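Local coordinates for protein cystalysin (Treponema denticola, PDB 1C7N) that belongs to the class I and II aminotransferase family of pyridoxal-5'-phosphate proteins and carries that cofactor bound covalently, at residues Asp90-Thr95 with Asn249-Asn254; Ala96-Ala101 with Phe233-Lys238; His314-Ala319 with Phe332-Met337. All coordinates share one frame; numbering follows the deposited sequence.

Contact 1 (Asp90-Thr95 with Asn249-Asn254); sequences DWIINT and NIIIKN
At one border of the mixed seven-stranded sheet of this aminotransferase-like fold, strand 92-95 pairs antiparallel with strand 248-251, Ile93 facing Ile250 and Ile92 facing Ile251. Ile93 and Ile250 form the hydrogen-bonded pair: Ile93 N donates to Ile250 O at 2.7 Å, and Ile250 N returns a more bent bond to Ile93 O at 2.8 Å. A third bond, nearly straight, runs from Ile252 N to Trp91 O (2.9 Å). Ile92 and Ile251 are the neighbouring non-hydrogen-bonded pair. Their side chains lie alongside each other, and Ile251 CD1 comes 3.5 Å from Ile92 CG1. Beyond the strands, the Trp91 indole lies over Lys253. Lys253 CB sits 3.6 Å from the centroid of the six-membered ring of Trp91, almost on its normal, a CH-pi contact. CG of Lys253 is anti to its backbone N (chi1 174°) and the chain runs on extended. The aliphatic part thus follows the indole while NZ reaches salt bridges with Glu224 and Asp228. At the edge of the indole, near its plane, Ile251 CG2 approaches Trp91 CE3 to 3.9 Å. The backbone bonds fix the register, while Lys253 divides its work: its methylenes cover an aromatic face and its ammonium pairs with two carboxylates.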
loop_
_atom_site.group_PDB
_atom_site.type_symbol
_atom_site.label_atom_id
_atom_site.label_comp_id
_atom_site.label_asym_id
_atom_site.label_seq_id
_atom_site.Cartn_x
_atom_site.Cartn_y
_atom_site.Cartn_z
ATOM N N ASP A 90 17.983 0.341 -11.293
ATOM C CA ASP A 90 16.793 -0.089 -12.008
ATOM C C ASP A 90 16.365 -1.527 -11.722
ATOM O O ASP A 90 15.430 -2.025 -12.333
ATOM C CB ASP A 90 16.964 0.137 -13.519
ATOM C CG ASP A 90 18.234 -0.479 -14.072
ATOM O OD1 ASP A 90 18.472 -0.333 -15.293
ATOM O OD2 ASP A 90 18.994 -1.103 -13.297
ATOM N N TRP A 91 17.044 -2.182 -10.783
ATOM C CA TRP A 91 16.709 -3.554 -10.383
ATOM C C TRP A 91 15.659 -3.526 -9.264
ATOM O O TRP A 91 15.012 -4.536 -8.981
ATOM C CB TRP A 91 17.939 -4.265 -9.819
ATOM C CG TRP A 91 18.976 -4.688 -10.802
ATOM C CD1 TRP A 91 19.157 -4.221 -12.071
ATOM C CD2 TRP A 91 20.025 -5.631 -10.566
ATOM N NE1 TRP A 91 20.261 -4.813 -12.639
ATOM C CE2 TRP A 91 20.813 -5.683 -11.738
ATOM C CE3 TRP A 91 20.380 -6.436 -9.472
ATOM C CZ2 TRP A 91 21.936 -6.510 -11.850
ATOM C CZ3 TRP A 91 21.500 -7.262 -9.583
ATOM C CH2 TRP A 91 22.264 -7.290 -10.767
ATOM N N ILE A 92 15.508 -2.368 -8.629
ATOM C CA ILE A 92 14.586 -2.196 -7.505
ATOM C C ILE A 92 13.127 -1.919 -7.854
ATOM O O ILE A 92 12.812 -0.898 -8.456
ATOM C CB ILE A 92 15.054 -1.042 -6.588
ATOM C CG1 ILE A 92 16.503 -1.267 -6.157
ATOM C CG2 ILE A 92 14.161 -0.953 -5.347
ATOM C CD1 ILE A 92 17.110 -0.064 -5.465
ATOM N N ILE A 93 12.243 -2.832 -7.461
ATOM C CA ILE A 93 10.804 -2.663 -7.688
ATOM C C ILE A 93 10.148 -2.582 -6.305
ATOM O O ILE A 93 10.424 -3.411 -5.431
ATOM C CB ILE A 93 10.201 -3.848 -8.476
ATOM C CG1 ILE A 93 10.891 -3.971 -9.842
ATOM C CG2 ILE A 93 8.697 -3.643 -8.655
ATOM C CD1 ILE A 93 10.793 -2.723 -10.707
ATOM N N ASN A 94 9.279 -1.595 -6.114
ATOM C CA ASN A 94 8.630 -1.398 -4.819
ATOM C C ASN A 94 7.223 -1.965 -4.674
ATOM O O ASN A 94 6.422 -1.942 -5.611
ATOM C CB ASN A 94 8.582 0.096 -4.480
ATOM C CG ASN A 94 9.962 0.733 -4.444
ATOM O OD1 ASN A 94 10.227 1.701 -5.156
ATOM N ND2 ASN A 94 10.843 0.194 -3.610
ATOM N N THR A 95 6.938 -2.470 -3.476
ATOM C CA THR A 95 5.627 -3.010 -3.143
ATOM C C THR A 95 5.354 -2.615 -1.702
ATOM O O THR A 95 6.282 -2.314 -0.953
ATOM C CB THR A 95 5.581 -4.546 -3.241
ATOM O OG1 THR A 95 6.504 -5.112 -2.305
ATOM C CG2 THR A 95 5.932 -5.006 -4.650
ATOM N N ASN A 249 11.607 -3.317 -0.936
ATOM C CA ASN A 249 12.523 -3.199 -2.059
ATOM C C ASN A 249 12.758 -4.579 -2.656
ATOM O O ASN A 249 13.629 -5.330 -2.200
ATOM C CB ASN A 249 13.843 -2.587 -1.605
ATOM C CG ASN A 249 13.696 -1.142 -1.210
ATOM O OD1 ASN A 249 13.259 -0.309 -2.013
ATOM N ND2 ASN A 249 14.052 -0.828 0.031
ATOM N N ILE A 250 11.958 -4.912 -3.665
ATOM C CA ILE A 250 12.060 -6.203 -4.329
ATOM C C ILE A 250 13.106 -6.056 -5.421
ATOM O O ILE A 250 12.958 -5.227 -6.325
ATOM C CB ILE A 250 10.705 -6.613 -4.946
ATOM C CG1 ILE A 250 9.571 -6.276 -3.978
ATOM C CG2 ILE A 250 10.692 -8.116 -5.214
ATOM C CD1 ILE A 250 9.670 -7.003 -2.626
ATOM N N ILE A 251 14.169 -6.851 -5.332
ATOM C CA ILE A 251 15.257 -6.770 -6.303
ATOM C C ILE A 251 15.164 -7.840 -7.381
ATOM O O ILE A 251 15.167 -9.042 -7.089
ATOM C CB ILE A 251 16.626 -6.887 -5.598
ATOM C CG1 ILE A 251 16.673 -5.941 -4.396
ATOM C CG2 ILE A 251 17.750 -6.543 -6.569
ATOM C CD1 ILE A 251 16.389 -4.484 -4.741
ATOM N N ILE A 252 15.095 -7.393 -8.632
ATOM C CA ILE A 252 14.990 -8.292 -9.780
ATOM C C ILE A 252 15.934 -7.845 -10.896
ATOM O O ILE A 252 15.695 -6.835 -11.560
ATOM C CB ILE A 252 13.551 -8.311 -10.331
ATOM C CG1 ILE A 252 12.564 -8.550 -9.185
ATOM C CG2 ILE A 252 13.404 -9.409 -11.375
ATOM C CD1 ILE A 252 11.116 -8.445 -9.605
ATOM N N LYS A 253 17.007 -8.605 -11.091
ATOM C CA LYS A 253 18.009 -8.307 -12.117
ATOM C C LYS A 253 17.519 -8.453 -13.559
ATOM O O LYS A 253 17.758 -7.578 -14.393
ATOM C CB LYS A 253 19.229 -9.212 -11.925
ATOM C CG LYS A 253 20.269 -9.097 -13.029
ATOM C CD LYS A 253 21.296 -10.218 -12.929
ATOM C CE LYS A 253 22.425 -10.021 -13.926
ATOM N NZ LYS A 253 23.321 -11.211 -14.018
ATOM N N ASN A 254 16.846 -9.563 -13.852
ATOM C CA ASN A 254 16.355 -9.826 -15.201
ATOM C C ASN A 254 15.238 -8.885 -15.641
ATOM O O ASN A 254 14.175 -8.834 -15.022
ATOM C CB ASN A 254 15.881 -11.272 -15.317
ATOM C CG ASN A 254 15.506 -11.645 -16.740
ATOM O OD1 ASN A 254 14.368 -11.443 -17.172
ATOM N ND2 ASN A 254 16.470 -12.173 -17.484
#

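Contact 2 (Ala96-Ala101 with Phe233-Lys238). With PLP (pyridoxal-5'-phosphate), chain I.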
loop_
_atom_site.group_PDB
_atom_site.type_symbol
_atom_site.label_atom_id
_atom_site.label_comp_id
_atom_site.label_asym_id
_atom_site.label_seq_id
_atom_site.Cartn_x
_atom_site.Cartn_y
_atom_site.Cartn_z
ATOM N N ALA A 96 4.083 -2.589 -1.320
ATOM C CA ALA A 96 3.718 -2.237 0.041
ATOM C C ALA A 96 3.753 -3.515 0.867
ATOM O O ALA A 96 2.714 -4.077 1.201
ATOM C CB ALA A 96 2.320 -1.622 0.076
ATOM N N GLY A 97 4.954 -3.985 1.174
ATOM C CA GLY A 97 5.079 -5.197 1.959
ATOM C C GLY A 97 5.584 -6.380 1.161
ATOM O O GLY A 97 5.356 -6.490 -0.041
ATOM N N VAL A 98 6.275 -7.279 1.850
ATOM C CA VAL A 98 6.826 -8.467 1.226
ATOM C C VAL A 98 5.765 -9.509 0.891
ATOM O O VAL A 98 5.825 -10.130 -0.167
ATOM C CB VAL A 98 7.903 -9.099 2.133
ATOM C CG1 VAL A 98 8.385 -10.422 1.546
ATOM C CG2 VAL A 98 9.066 -8.133 2.282
ATOM N N VAL A 99 4.794 -9.712 1.778
ATOM C CA VAL A 99 3.761 -10.703 1.506
ATOM C C VAL A 99 3.046 -10.405 0.192
ATOM O O VAL A 99 2.878 -11.296 -0.639
ATOM C CB VAL A 99 2.740 -10.797 2.660
ATOM C CG1 VAL A 99 1.622 -11.771 2.292
ATOM C CG2 VAL A 99 3.450 -11.264 3.933
ATOM N N PRO A 100 2.612 -9.150 -0.020
ATOM C CA PRO A 100 1.933 -8.857 -1.288
ATOM C C PRO A 100 2.860 -9.141 -2.476
ATOM O O PRO A 100 2.409 -9.559 -3.546
ATOM C CB PRO A 100 1.589 -7.375 -1.161
ATOM C CG PRO A 100 1.341 -7.224 0.310
ATOM C CD PRO A 100 2.488 -8.020 0.916
ATOM N N ALA A 101 4.158 -8.915 -2.282
ATOM C CA ALA A 101 5.124 -9.159 -3.346
ATOM C C ALA A 101 5.206 -10.657 -3.625
ATOM O O ALA A 101 5.331 -11.073 -4.781
ATOM C CB ALA A 101 6.486 -8.619 -2.957
ATOM N N PHE A 233 13.369 -10.640 -2.131
ATOM C CA PHE A 233 12.522 -9.727 -1.368
ATOM C C PHE A 233 13.265 -9.138 -0.175
ATOM O O PHE A 233 13.774 -9.870 0.674
ATOM C CB PHE A 233 11.269 -10.449 -0.852
ATOM C CG PHE A 233 10.559 -11.271 -1.894
ATOM C CD1 PHE A 233 10.990 -12.558 -2.193
ATOM C CD2 PHE A 233 9.455 -10.760 -2.574
ATOM C CE1 PHE A 233 10.334 -13.329 -3.153
ATOM C CE2 PHE A 233 8.794 -11.524 -3.540
ATOM C CZ PHE A 233 9.236 -12.811 -3.828
ATOM N N THR A 234 13.353 -7.812 -0.122
ATOM C CA THR A 234 14.013 -7.150 1.002
ATOM C C THR A 234 13.156 -5.975 1.425
ATOM O O THR A 234 12.260 -5.545 0.691
ATOM C CB THR A 234 15.408 -6.588 0.642
ATOM O OG1 THR A 234 15.253 -5.347 -0.062
ATOM C CG2 THR A 234 16.179 -7.569 -0.222
ATOM N N ALA A 235 13.434 -5.457 2.615
ATOM C CA ALA A 235 12.698 -4.319 3.136
ATOM C C ALA A 235 13.336 -3.888 4.447
ATOM O O ALA A 235 14.043 -4.665 5.091
ATOM C CB ALA A 235 11.230 -4.691 3.361
ATOM N N PRO A 236 13.108 -2.632 4.851
ATOM C CA PRO A 236 13.671 -2.119 6.102
ATOM C C PRO A 236 12.719 -2.329 7.288
ATOM O O PRO A 236 13.089 -2.072 8.432
ATOM C CB PRO A 236 13.872 -0.640 5.789
ATOM C CG PRO A 236 12.626 -0.337 4.988
ATOM C CD PRO A 236 12.548 -1.532 4.039
ATOM N N SER A 237 11.508 -2.816 7.005
ATOM C CA SER A 237 10.475 -3.022 8.033
ATOM C C SER A 237 10.817 -3.876 9.253
ATOM O O SER A 237 10.587 -3.450 10.387
ATOM C CB SER A 237 9.181 -3.548 7.389
ATOM O OG SER A 237 9.422 -4.657 6.546
ATOM N N LYS A 238 11.328 -5.086 9.050
ATOM C CA LYS A 238 11.674 -5.915 10.197
ATOM C C LYS A 238 12.880 -5.318 10.924
ATOM O O LYS A 238 12.915 -5.251 12.158
ATOM C CB LYS A 238 11.982 -7.348 9.747
ATOM C CG LYS A 238 10.736 -8.205 9.575
ATOM C CD LYS A 238 10.070 -8.461 10.930
ATOM C CE LYS A 238 8.729 -9.207 10.824
ATOM N NZ LYS A 238 8.708 -10.032 9.616
HETATM N N1 PLP I . 8.620 -12.509 5.303
HETATM C C2 PLP I . 8.981 -13.091 6.534
HETATM C C2A PLP I . 9.788 -14.372 6.428
HETATM C C3 PLP I . 8.621 -12.336 7.737
HETATM O O3 PLP I . 8.889 -12.992 8.867
HETATM C C4 PLP I . 7.993 -11.074 7.610
HETATM C C4A PLP I . 7.705 -10.246 8.780
HETATM C C5 PLP I . 7.699 -10.560 6.235
HETATM C C6 PLP I . 7.996 -11.299 5.127
HETATM C C5A PLP I . 7.374 -9.071 6.139
HETATM O O4P PLP I . 6.225 -8.596 5.560
HETATM P P PLP I . 6.186 -6.971 5.490
HETATM O O1P PLP I . 4.780 -6.717 5.185
HETATM O O2P PLP I . 7.107 -6.528 4.368
HETATM O O3P PLP I . 6.591 -6.388 6.773
#
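The pyridoxal-5'-phosphate pocket is built here from two sides, the start of helix 98-109 and the turn that follows strand 230-234. Val98 points at Phe233, and its CG1 lies 3.8 Å from Phe233 CB. The other methyl, CG2, leans toward Ala235 CB at 4.2 Å. Ala101 CB meets the edge of the Phe233 ring, 3.7 Å from CD2. The cofactor bridges the two segments. Lys238 NZ is covalently joined to C4A of pyridoxal-5'-phosphate at 1.3 Å, as expected for the internal aldimine of this family. The lysine chain bends at chi2 (-68°) and again at chi4 to bring NZ to that carbon. Val98 N donates to the phosphate oxygen O2P at 2.8 Å, so the amino end of the helix faces the phosphate and its dipole probably helps hold the charge. Ser237 OG adds a weak bond to O3P. Gly97 passes close by the phosphate, with backbone angles that suit a residue lacking a side chain. Asn175 also hydrogen-bonds the cofactor. Strand 248-251 packs against both segments, Ile250 touching Ala101 and Phe233. On the strand 199-203 side, Asp203 touches Val98 and Trp201 touches Phe233, while Pro236 rests on helix 275-287.

Contact 3 (His314-Ala319 with Phe332-Met337)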
loop_
_atom_site.group_PDB
_atom_site.type_symbol
_atom_site.label_atom_id
_atom_site.label_comp_id
_atom_site.label_asym_id
_atom_site.label_seq_id
_atom_site.Cartn_x
_atom_site.Cartn_y
_atom_site.Cartn_z
ATOM N N HIS A 314 13.541 -25.084 34.183
ATOM C CA HIS A 314 12.849 -26.203 33.550
ATOM C C HIS A 314 13.728 -26.729 32.424
ATOM O O HIS A 314 13.444 -26.511 31.248
ATOM C CB HIS A 314 11.493 -25.722 33.020
ATOM C CG HIS A 314 10.640 -25.084 34.071
ATOM N ND1 HIS A 314 9.879 -25.818 34.958
ATOM C CD2 HIS A 314 10.497 -23.789 34.438
ATOM C CE1 HIS A 314 9.309 -25.001 35.827
ATOM N NE2 HIS A 314 9.669 -23.764 35.535
ATOM N N PRO A 315 14.809 -27.448 32.785
ATOM C CA PRO A 315 15.823 -28.058 31.919
ATOM C C PRO A 315 15.333 -28.891 30.735
ATOM O O PRO A 315 16.036 -29.009 29.731
ATOM C CB PRO A 315 16.639 -28.914 32.891
ATOM C CG PRO A 315 16.479 -28.237 34.180
ATOM C CD PRO A 315 15.029 -27.856 34.184
ATOM N N GLU A 316 14.146 -29.479 30.847
ATOM C CA GLU A 316 13.631 -30.313 29.768
ATOM C C GLU A 316 13.152 -29.495 28.575
ATOM O O GLU A 316 12.981 -30.024 27.479
ATOM C CB GLU A 316 12.499 -31.225 30.273
ATOM C CG GLU A 316 11.154 -30.552 30.553
ATOM C CD GLU A 316 11.101 -29.817 31.880
ATOM O OE1 GLU A 316 9.981 -29.457 32.307
ATOM O OE2 GLU A 316 12.164 -29.591 32.499
ATOM N N ILE A 317 12.932 -28.207 28.795
ATOM C CA ILE A 317 12.500 -27.309 27.723
ATOM C C ILE A 317 13.786 -26.688 27.181
ATOM O O ILE A 317 14.615 -26.215 27.953
ATOM C CB ILE A 317 11.580 -26.211 28.277
ATOM C CG1 ILE A 317 10.379 -26.855 28.972
ATOM C CG2 ILE A 317 11.119 -25.296 27.147
ATOM C CD1 ILE A 317 9.446 -25.869 29.633
ATOM N N LYS A 318 13.957 -26.695 25.864
ATOM C CA LYS A 318 15.173 -26.157 25.257
ATOM C C LYS A 318 14.965 -24.879 24.443
ATOM O O LYS A 318 14.096 -24.827 23.574
ATOM C CB LYS A 318 15.807 -27.215 24.350
ATOM C CG LYS A 318 16.034 -28.577 24.999
ATOM C CD LYS A 318 17.010 -28.485 26.156
ATOM C CE LYS A 318 17.495 -29.857 26.591
ATOM N NZ LYS A 318 16.375 -30.749 26.970
ATOM N N ALA A 319 15.777 -23.862 24.723
ATOM C CA ALA A 319 15.718 -22.593 24.004
ATOM C C ALA A 319 17.126 -22.291 23.491
ATOM O O ALA A 319 17.867 -21.519 24.095
ATOM C CB ALA A 319 15.241 -21.471 24.931
ATOM N N PHE A 332 9.212 -27.152 23.463
ATOM C CA PHE A 332 8.444 -27.556 24.643
ATOM C C PHE A 332 7.962 -29.004 24.562
ATOM O O PHE A 332 7.181 -29.445 25.401
ATOM C CB PHE A 332 7.202 -26.672 24.821
ATOM C CG PHE A 332 7.470 -25.335 25.463
ATOM C CD1 PHE A 332 7.920 -24.259 24.706
ATOM C CD2 PHE A 332 7.225 -25.143 26.825
ATOM C CE1 PHE A 332 8.116 -23.005 25.297
ATOM C CE2 PHE A 332 7.419 -23.896 27.424
ATOM C CZ PHE A 332 7.865 -22.824 26.657
ATOM N N ARG A 333 8.417 -29.736 23.557
ATOM C CA ARG A 333 7.984 -31.117 23.367
ATOM C C ARG A 333 8.061 -32.017 24.602
ATOM O O ARG A 333 7.261 -32.945 24.743
ATOM C CB ARG A 333 8.760 -31.755 22.208
ATOM C CG ARG A 333 8.274 -31.310 20.836
ATOM C CD ARG A 333 9.097 -31.918 19.717
ATOM N NE ARG A 333 10.474 -31.438 19.744
ATOM C CZ ARG A 333 11.416 -31.835 18.896
ATOM N NH1 ARG A 333 11.131 -32.725 17.955
ATOM N NH2 ARG A 333 12.638 -31.335 18.981
ATOM N N ALA A 334 9.000 -31.744 25.502
ATOM C CA ALA A 334 9.147 -32.568 26.704
ATOM C C ALA A 334 7.976 -32.422 27.673
ATOM O O ALA A 334 7.848 -33.197 28.624
ATOM C CB ALA A 334 10.455 -32.236 27.415
ATOM N N LEU A 335 7.127 -31.425 27.441
ATOM C CA LEU A 335 5.966 -31.218 28.298
ATOM C C LEU A 335 4.899 -32.259 27.983
ATOM O O LEU A 335 3.966 -32.455 28.760
ATOM C CB LEU A 335 5.373 -29.819 28.093
ATOM C CG LEU A 335 6.077 -28.634 28.755
ATOM C CD1 LEU A 335 5.274 -27.373 28.508
ATOM C CD2 LEU A 335 6.204 -28.882 30.247
ATOM N N LYS A 336 5.045 -32.920 26.839
ATOM C CA LYS A 336 4.095 -33.935 26.399
ATOM C C LYS A 336 2.668 -33.382 26.341
ATOM O O LYS A 336 1.725 -34.009 26.835
ATOM C CB LYS A 336 4.144 -35.154 27.326
ATOM C CG LYS A 336 5.510 -35.825 27.429
ATOM C CD LYS A 336 6.028 -36.315 26.081
ATOM C CE LYS A 336 7.335 -37.082 26.254
ATOM N NZ LYS A 336 7.902 -37.563 24.960
ATOM N N MET A 337 2.520 -32.201 25.747
ATOM C CA MET A 337 1.216 -31.558 25.592
ATOM C C MET A 337 0.990 -31.326 24.099
ATOM O O MET A 337 1.859 -30.746 23.440
ATOM C CB MET A 337 1.193 -30.202 26.304
ATOM C CG MET A 337 1.132 -30.246 27.819
ATOM S SD MET A 337 1.219 -28.568 28.499
ATOM C CE MET A 337 -0.391 -27.943 28.061
HETATM O O HOH W 1 11.305 -29.985 25.288
#
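Ala334 N donates to a water at 2.9 Å. The same water oxygen lies 2.8 Å from Glu316 O, to which it can donate, although other acceptors compete for its protons. The water lies between the two backbones and probably bridges them; no direct hydrogen bond between the segments does so. Beside it, Ala334 CB comes 3.4 Å from Glu316 O and 3.6 Å from Glu316 CG. CG of Glu316 stands between its own backbone N and carbonyl carbon (chi1 74°). The chain then bends at chi2, and the aliphatic part of the glutamate lies against the alanine methyl. The two segments lie in the loops before and after strand 327-331. One enters through a type I turn from His314 to Ile317, just after helix 289-313; its Ile317 N bonds to His314 O. The other leaves through a short 3-10 segment that includes Ala334 and Leu335, before helix 339-350, and there Leu335 N bonds to Phe332 O at 2.8 Å. Deeper in, Ile317 crosses Phe332 at a slant. Ile317 CG2 sits over one face of the Phe332 ring, 3.8 Å from the centroid and 7° off the normal, a CH-pi contact. On the other branch, Ile317 CD1 comes within 3.6 Å of Phe332 CE2 and lies 4.4 Å from Leu335 CG. Around this pair, Phe310 and Ile330 touch Ile317, while Met342 and Met346 of helix 339-350 touch Phe332.

Contacts 1 and 2 meet in the same sheet and are buried. Strand 248-251 of contact 1 neighbours strand 230-234 of contact 2, and Thr234 OG1 of contact 2 probably hydrogen-bonds Asn249 O of contact 1. The chain also runs straight from strand 92-95 into helix 98-109, which takes it from the sheet border to the cofactor. Contact 1 relies on direct backbone bonds; contact 2 has only apolar touches between its segments, with pyridoxal-5'-phosphate bridging them, covalently on one side and through its phosphate on the other. Contact 3 is partly buried and far away, its centre about 34 Å from that of contact 2. It joins loops around strand 327-331 of another sheet, and a water probably mediates between the backbones.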